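Local coordinates for protein transcription initiation factor TFIID subunit 5 (Encephalitozoon cuniculi, PDB 2J4B) that is a component of the TFIID and SAGA complexes and probably helps regulate transcription by RNA polymerase II, represented here by its N-terminal domain, at residues K16-D21 with I111-E116; K73-I78 with Y91-S96; Q82-H85 with F89-T92. All coordinates share one frame; numbering follows the deposited sequence.

In the fold
The three contacts lie in the mostly helical NTD2 domain of TAF5, at two sites on opposite sides of the chain's centre. Contact 1 joins helix 8-21 to helix 104-116, and its centre lies about 26 Å from that of contact 2 and 30 Å from that of contact 3. Nearest atoms stay about 15 Å and 21 Å apart, so neither touches contact 1. Contacts 2 and 3, by contrast, have centres only about 5 Å apart and share helix 88-95: Phe75 packs on Phe89, and Ile78 on both Phe89 and Ala90. Together they join three successive helices, 69-75, 81-86 and 88-95, all lying in sequence between the two helices of contact 1.

Contact 1 (K16-D21 with I111-E116); sequences KTWIED and INFLEE
This is a face-to-face aromatic stack between two helices that lie far apart in sequence, helix 8-21 near the start of the chain and helix 104-116 beyond the first strand. Trp18 and Phe113 make up nearly all of it, accounting for 144 of the 146 Å² buried between 16-21 and 111-116. The geometry is that of true stacking: the planes of the indole and the phenyl differ by only 13°, and the centroid of the five-membered ring of Trp18 is 3.8 Å from that of the Phe113 ring. Trp18 CD1 and Phe113 CD1 make the closest approach, at 3.4 Å. In both residues CG is anti to the backbone N (chi1 176° in each), which sends the rings out from their helices to slide past one another in opposite directions. Each ring therefore ends over the base of the other side chain. Phe113 CB sits 3.9 Å from the centroid of the six-membered ring of Trp18, 18° off its normal, while Trp18 CB lies 3.9 Å from the centroid of the Phe113 ring, so two CH-pi contacts bracket the stack. The nearest CA atoms, those of Trp18 and Phe113, are 8.5 Å apart, and the two rings fill the space between the helices there. Trp18 also packs on Leu30 of helix 24-30 and Phe113 on Leu119. No hydrogen bond crosses between the segments. The arrangement is an interhelical aromatic stack, here fastening the first helix of the modelled chain to the late helix 104-116.

Contact 2 (K73-I78 with Y91-S96); sequences KQFESI and YTFKNS
Two different first torsions bring the rings of Phe75 and Phe93 together: in Phe75 CG lies anti to the carbonyl carbon (chi1 -65°), in Phe93 anti to the backbone N (chi1 -167°). Both side chains leave their backbones toward the opposite segment, and they span a gap of 10.6 Å between the CA atoms of Phe75 and Phe93. The result is a T-shaped, edge-to-face pair, with the edge of Phe75 turned to the face of Phe93. The evidence is an angle of 79° between the planes and a centroid separation of 5.9 Å for the Phe75 and Phe93 rings. The far end of Phe75 does the touching, its CZ lying 4.3 Å from Phe93 CD2. Only 66 Å² is buried between 73-78 and 91-96, divided almost equally between these two residues.

Phe75 is the first residue of a type I beta turn that runs to Ile78, with a 2.8 Å hydrogen bond from Ile78 N to Phe75 O. Its ring is also part of a larger aromatic cluster, meeting Phe89 edge-to-face and packing against Phe43 and Phe58. Phe93 in turn meets the ring of His40 and packs on Ile39, so helix 34-47 borders both partners. With no hydrogen bond between the segments, the contact rests on dispersion and on the modest, weakly directional attraction expected between the slightly positive ring hydrogens of Phe75 and the pi face of Phe93.

Contact 3 (Q82-H85 with F89-T92); sequences QHIH and FAYT
Ala90 sets its methyl against the backbone of Ile84, with CB 4.0 Å from Ile84 O and 4.1 Å from Ile84 CA. So small a side chain permits close backbones: the CA atoms of Ile84 and Ala90 are 5.2 Å apart, consistent with the short link between helix 81-86 and helix 88-95. Ile84 answers with CG2, which is anti to its own backbone N and reaches to 4.0 Å from Ala90 O. Around this pair Ile78 packs on both Ile84 and Ala90, while helix 34-47 adds Ile46 and Phe43.

Tyr91 extends the contact to the more exposed side, where it meets His85. Its CB is 3.5 Å from Ile84 O, which lies at the edge of the tyrosine ring, near its plane. The His85 and Tyr91 rings meet obliquely, planes at 53°, with CD2 of His85 4.3 Å from CE1 of Tyr91. A hydrogen bond between His85 ND1 and Val81 O, one turn back, helps fix the rotation of the imidazole. Although Ile84 O and Tyr91 N are 3.5 Å apart, the poor angle rules out a hydrogen bond. Between 82-85 and 89-92 the contact is thus van der Waals packing, with no hydrogen bond across; at the link itself Asn87 ND2 hydrogen-bonds to His83 O.

Contact 1 (K16-D21 with I111-E116)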
# COMPACT_ATOMS: atom_id res chain seq x y z
N LYS A 16 1.60 -3.58 -8.90
CA LYS A 16 0.45 -3.04 -9.63
C LYS A 16 0.28 -3.69 -11.01
O LYS A 16 -0.82 -4.07 -11.39
CB LYS A 16 0.58 -1.53 -9.79
CG LYS A 16 -0.59 -0.86 -10.46
CD LYS A 16 -0.37 0.64 -10.59
CE LYS A 16 -1.26 1.24 -11.64
NZ LYS A 16 -0.89 2.64 -11.94
N THR A 17 1.38 -3.83 -11.75
CA THR A 17 1.34 -4.37 -13.10
C THR A 17 0.99 -5.86 -13.12
O THR A 17 0.35 -6.36 -14.06
CB THR A 17 2.70 -4.15 -13.81
OG1 THR A 17 3.05 -2.76 -13.74
CG2 THR A 17 2.63 -4.61 -15.25
N TRP A 18 1.42 -6.56 -12.07
CA TRP A 18 1.14 -7.99 -11.93
C TRP A 18 -0.34 -8.19 -11.63
O TRP A 18 -1.01 -8.99 -12.28
CB TRP A 18 2.02 -8.59 -10.84
CG TRP A 18 1.74 -10.03 -10.55
CD1 TRP A 18 2.21 -11.11 -11.23
CD2 TRP A 18 0.95 -10.54 -9.46
NE1 TRP A 18 1.74 -12.27 -10.65
CE2 TRP A 18 0.97 -11.95 -9.56
CE3 TRP A 18 0.23 -9.95 -8.41
CZ2 TRP A 18 0.30 -12.78 -8.65
CZ3 TRP A 18 -0.44 -10.76 -7.51
CH2 TRP A 18 -0.40 -12.17 -7.64
N ILE A 19 -0.84 -7.44 -10.65
CA ILE A 19 -2.27 -7.50 -10.29
C ILE A 19 -3.19 -7.23 -11.49
O ILE A 19 -4.06 -8.03 -11.81
CB ILE A 19 -2.62 -6.46 -9.24
CG1 ILE A 19 -1.94 -6.81 -7.91
CG2 ILE A 19 -4.15 -6.32 -9.11
CD1 ILE A 19 -2.06 -5.75 -6.87
N GLU A 20 -2.97 -6.10 -12.16
CA GLU A 20 -3.82 -5.70 -13.26
C GLU A 20 -3.87 -6.75 -14.37
O GLU A 20 -4.80 -6.78 -15.17
CB GLU A 20 -3.35 -4.34 -13.80
CG GLU A 20 -3.53 -3.18 -12.81
CD GLU A 20 -2.97 -1.86 -13.34
OE1 GLU A 20 -2.11 -1.90 -14.25
OE2 GLU A 20 -3.40 -0.78 -12.85
N ASP A 21 -2.87 -7.64 -14.38
CA ASP A 21 -2.79 -8.75 -15.33
C ASP A 21 -3.38 -10.06 -14.82
O ASP A 21 -3.64 -10.97 -15.61
CB ASP A 21 -1.34 -8.99 -15.74
CG ASP A 21 -0.92 -8.16 -16.91
OD1 ASP A 21 -1.72 -8.03 -17.87
OD2 ASP A 21 0.21 -7.62 -16.88
N ILE A 111 1.65 -14.04 -2.40
CA ILE A 111 2.88 -14.22 -1.60
C ILE A 111 3.96 -14.90 -2.42
O ILE A 111 5.14 -14.59 -2.28
CB ILE A 111 2.64 -15.03 -0.29
CG1 ILE A 111 1.46 -14.46 0.51
CG2 ILE A 111 3.88 -15.00 0.57
CD1 ILE A 111 1.74 -13.14 1.11
N ASN A 112 3.54 -15.84 -3.26
CA ASN A 112 4.44 -16.45 -4.24
C ASN A 112 5.07 -15.36 -5.09
O ASN A 112 6.28 -15.34 -5.30
CB ASN A 112 3.67 -17.43 -5.15
CG ASN A 112 3.21 -18.69 -4.42
OD1 ASN A 112 3.66 -19.00 -3.33
ND2 ASN A 112 2.30 -19.43 -5.04
N PHE A 113 4.26 -14.43 -5.57
CA PHE A 113 4.79 -13.33 -6.40
C PHE A 113 5.80 -12.45 -5.65
O PHE A 113 6.87 -12.14 -6.17
CB PHE A 113 3.65 -12.46 -6.93
CG PHE A 113 4.12 -11.29 -7.70
CD1 PHE A 113 4.67 -11.46 -8.96
CD2 PHE A 113 4.08 -10.03 -7.16
CE1 PHE A 113 5.14 -10.39 -9.65
CE2 PHE A 113 4.57 -8.95 -7.86
CZ PHE A 113 5.08 -9.13 -9.10
N LEU A 114 5.46 -12.05 -4.43
CA LEU A 114 6.37 -11.21 -3.63
C LEU A 114 7.66 -11.94 -3.23
O LEU A 114 8.74 -11.36 -3.25
CB LEU A 114 5.66 -10.69 -2.39
CG LEU A 114 4.38 -9.89 -2.62
CD1 LEU A 114 3.59 -9.79 -1.30
CD2 LEU A 114 4.70 -8.51 -3.19
N GLU A 115 7.55 -13.21 -2.87
CA GLU A 115 8.74 -14.03 -2.53
C GLU A 115 9.60 -14.39 -3.74
O GLU A 115 10.83 -14.48 -3.63
CB GLU A 115 8.32 -15.33 -1.85
CG GLU A 115 7.91 -15.14 -0.40
CD GLU A 115 7.51 -16.44 0.29
OE1 GLU A 115 6.97 -17.36 -0.38
OE2 GLU A 115 7.73 -16.52 1.51
N GLU A 116 8.98 -14.62 -4.89
CA GLU A 116 9.73 -14.99 -6.08
C GLU A 116 10.49 -13.80 -6.64
O GLU A 116 11.49 -13.96 -7.34
CB GLU A 116 8.80 -15.57 -7.14
CG GLU A 116 9.52 -16.03 -8.42
CD GLU A 116 8.68 -16.99 -9.24
OE1 GLU A 116 7.43 -16.97 -9.11
OE2 GLU A 116 9.26 -17.79 -10.01

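Contact 2 (K73-I78 with Y91-S96)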
# COMPACT_ATOMS: atom_id res chain seq x y z
N LYS A 73 -7.58 13.05 -0.33
CA LYS A 73 -7.48 14.50 -0.19
C LYS A 73 -7.18 14.93 1.24
O LYS A 73 -6.69 16.04 1.45
CB LYS A 73 -8.76 15.19 -0.69
CG LYS A 73 -8.61 16.70 -0.80
CD LYS A 73 -9.91 17.37 -1.23
CE LYS A 73 -9.75 18.88 -1.25
NZ LYS A 73 -9.19 19.40 0.04
N GLN A 74 -7.46 14.09 2.22
CA GLN A 74 -6.98 14.35 3.58
C GLN A 74 -5.45 14.24 3.64
O GLN A 74 -4.78 15.07 4.26
CB GLN A 74 -7.61 13.40 4.60
CG GLN A 74 -8.88 13.93 5.27
CD GLN A 74 -9.35 13.01 6.40
OE1 GLN A 74 -9.91 11.95 6.15
NE2 GLN A 74 -9.10 13.41 7.64
N PHE A 75 -4.89 13.24 2.97
CA PHE A 75 -3.44 13.03 2.97
C PHE A 75 -2.68 14.00 2.07
O PHE A 75 -1.52 14.29 2.30
CB PHE A 75 -3.10 11.61 2.54
CG PHE A 75 -3.58 10.55 3.48
CD1 PHE A 75 -3.08 10.46 4.76
CD2 PHE A 75 -4.50 9.61 3.07
CE1 PHE A 75 -3.52 9.46 5.61
CE2 PHE A 75 -4.93 8.64 3.91
CZ PHE A 75 -4.44 8.56 5.18
N GLU A 76 -3.33 14.48 1.02
CA GLU A 76 -2.73 15.46 0.12
C GLU A 76 -1.99 16.59 0.85
O GLU A 76 -0.94 17.03 0.39
CB GLU A 76 -3.82 16.05 -0.79
CG GLU A 76 -3.47 17.37 -1.45
CD GLU A 76 -4.70 18.09 -1.97
OE1 GLU A 76 -5.40 17.51 -2.83
OE2 GLU A 76 -4.95 19.22 -1.51
N SER A 77 -2.54 17.06 1.97
CA SER A 77 -1.97 18.18 2.72
C SER A 77 -0.90 17.76 3.73
O SER A 77 -0.37 18.60 4.43
CB SER A 77 -3.08 18.95 3.48
OG SER A 77 -3.36 18.38 4.76
N ILE A 78 -0.60 16.47 3.79
CA ILE A 78 0.41 15.94 4.71
C ILE A 78 1.75 15.74 4.02
O ILE A 78 1.93 14.73 3.34
CB ILE A 78 -0.05 14.59 5.27
CG1 ILE A 78 -1.34 14.76 6.07
CG2 ILE A 78 1.03 13.95 6.16
CD1 ILE A 78 -1.92 13.45 6.51
N TYR A 91 -1.64 9.65 11.68
CA TYR A 91 -0.90 8.96 12.73
C TYR A 91 -1.47 7.58 12.95
O TYR A 91 -0.73 6.60 13.03
CB TYR A 91 -0.98 9.75 14.04
CG TYR A 91 -0.12 9.20 15.17
CD1 TYR A 91 1.23 9.49 15.23
CD2 TYR A 91 -0.67 8.42 16.17
CE1 TYR A 91 2.02 8.99 16.26
CE2 TYR A 91 0.11 7.93 17.21
CZ TYR A 91 1.44 8.21 17.25
OH TYR A 91 2.20 7.71 18.29
N THR A 92 -2.79 7.51 13.06
CA THR A 92 -3.47 6.24 13.27
C THR A 92 -3.17 5.28 12.13
O THR A 92 -2.91 4.11 12.35
CB THR A 92 -4.97 6.42 13.38
OG1 THR A 92 -5.27 7.07 14.61
CG2 THR A 92 -5.68 5.07 13.35
N PHE A 93 -3.17 5.80 10.90
CA PHE A 93 -2.89 4.96 9.76
C PHE A 93 -1.46 4.40 9.81
O PHE A 93 -1.21 3.25 9.45
CB PHE A 93 -3.13 5.73 8.46
CG PHE A 93 -3.17 4.83 7.26
CD1 PHE A 93 -2.01 4.28 6.77
CD2 PHE A 93 -4.37 4.49 6.67
CE1 PHE A 93 -2.04 3.42 5.70
CE2 PHE A 93 -4.41 3.64 5.58
CZ PHE A 93 -3.24 3.11 5.10
N LYS A 94 -0.51 5.23 10.25
CA LYS A 94 0.88 4.83 10.26
C LYS A 94 1.18 3.80 11.34
O LYS A 94 2.07 2.96 11.17
CB LYS A 94 1.78 6.06 10.47
CG LYS A 94 3.25 5.75 10.23
CD LYS A 94 4.14 6.95 10.38
CE LYS A 94 5.08 6.84 11.58
NZ LYS A 94 4.50 7.45 12.83
N ASN A 95 0.46 3.87 12.45
CA ASN A 95 0.79 3.09 13.64
C ASN A 95 -0.17 1.94 13.93
O ASN A 95 0.05 1.20 14.89
CB ASN A 95 0.84 4.02 14.84
CG ASN A 95 1.96 5.03 14.72
OD1 ASN A 95 3.08 4.68 14.36
ND2 ASN A 95 1.65 6.30 15.00
N SER A 96 -1.23 1.80 13.13
CA SER A 96 -2.24 0.76 13.34
C SER A 96 -2.36 -0.17 12.15
O SER A 96 -1.84 0.12 11.07
CB SER A 96 -3.60 1.37 13.62
OG SER A 96 -3.61 1.96 14.90

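Contact 3 (Q82-H85 with F89-T92)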
# COMPACT_ATOMS: atom_id res chain seq x y z
N GLN A 82 6.07 16.22 10.89
CA GLN A 82 5.22 16.92 11.84
C GLN A 82 3.74 16.80 11.46
O GLN A 82 2.89 16.68 12.33
CB GLN A 82 5.63 18.40 11.93
CG GLN A 82 4.65 19.33 12.66
CD GLN A 82 4.43 18.95 14.11
OE1 GLN A 82 5.19 18.16 14.69
NE2 GLN A 82 3.38 19.49 14.71
N HIS A 83 3.44 16.83 10.17
CA HIS A 83 2.05 16.77 9.69
C HIS A 83 1.44 15.41 9.98
O HIS A 83 0.24 15.29 10.17
CB HIS A 83 1.96 17.03 8.19
CG HIS A 83 2.26 18.44 7.80
ND1 HIS A 83 2.60 18.79 6.51
CD2 HIS A 83 2.27 19.59 8.52
CE1 HIS A 83 2.81 20.10 6.45
NE2 HIS A 83 2.61 20.61 7.66
N ILE A 84 2.27 14.37 10.00
CA ILE A 84 1.79 13.03 10.34
C ILE A 84 1.47 12.96 11.82
O ILE A 84 0.48 12.36 12.21
CB ILE A 84 2.83 11.93 9.97
CG1 ILE A 84 3.04 11.88 8.46
CG2 ILE A 84 2.37 10.58 10.50
CD1 ILE A 84 4.29 11.10 8.04
N HIS A 85 2.32 13.58 12.64
CA HIS A 85 2.12 13.60 14.09
C HIS A 85 0.88 14.40 14.54
O HIS A 85 0.26 14.07 15.56
CB HIS A 85 3.37 14.14 14.80
CG HIS A 85 4.40 13.09 15.09
ND1 HIS A 85 5.29 12.62 14.14
CD2 HIS A 85 4.68 12.40 16.22
CE1 HIS A 85 6.07 11.70 14.68
NE2 HIS A 85 5.72 11.55 15.94
N PHE A 89 -5.74 11.04 11.73
CA PHE A 89 -6.06 10.10 10.68
C PHE A 89 -4.75 9.61 10.03
O PHE A 89 -4.66 8.47 9.63
CB PHE A 89 -7.03 10.70 9.66
CG PHE A 89 -6.38 11.63 8.70
CD1 PHE A 89 -5.72 11.14 7.57
CD2 PHE A 89 -6.40 13.00 8.92
CE1 PHE A 89 -5.10 12.01 6.69
CE2 PHE A 89 -5.78 13.87 8.05
CZ PHE A 89 -5.13 13.38 6.93
N ALA A 90 -3.73 10.47 9.96
CA ALA A 90 -2.43 10.07 9.41
C ALA A 90 -1.60 9.25 10.40
O ALA A 90 -0.93 8.29 10.01
CB ALA A 90 -1.64 11.28 8.95
N TYR A 91 -1.64 9.65 11.68
CA TYR A 91 -0.90 8.96 12.73
C TYR A 91 -1.47 7.58 12.95
O TYR A 91 -0.73 6.60 13.03
CB TYR A 91 -0.98 9.75 14.04
CG TYR A 91 -0.12 9.20 15.17
CD1 TYR A 91 1.23 9.49 15.23
CD2 TYR A 91 -0.67 8.42 16.17
CE1 TYR A 91 2.02 8.99 16.26
CE2 TYR A 91 0.11 7.93 17.21
CZ TYR A 91 1.44 8.21 17.25
OH TYR A 91 2.20 7.71 18.29
N THR A 92 -2.79 7.51 13.06
CA THR A 92 -3.47 6.24 13.27
C THR A 92 -3.17 5.28 12.13
O THR A 92 -2.91 4.11 12.35
CB THR A 92 -4.97 6.42 13.38
OG1 THR A 92 -5.27 7.07 14.61
CG2 THR A 92 -5.68 5.07 13.35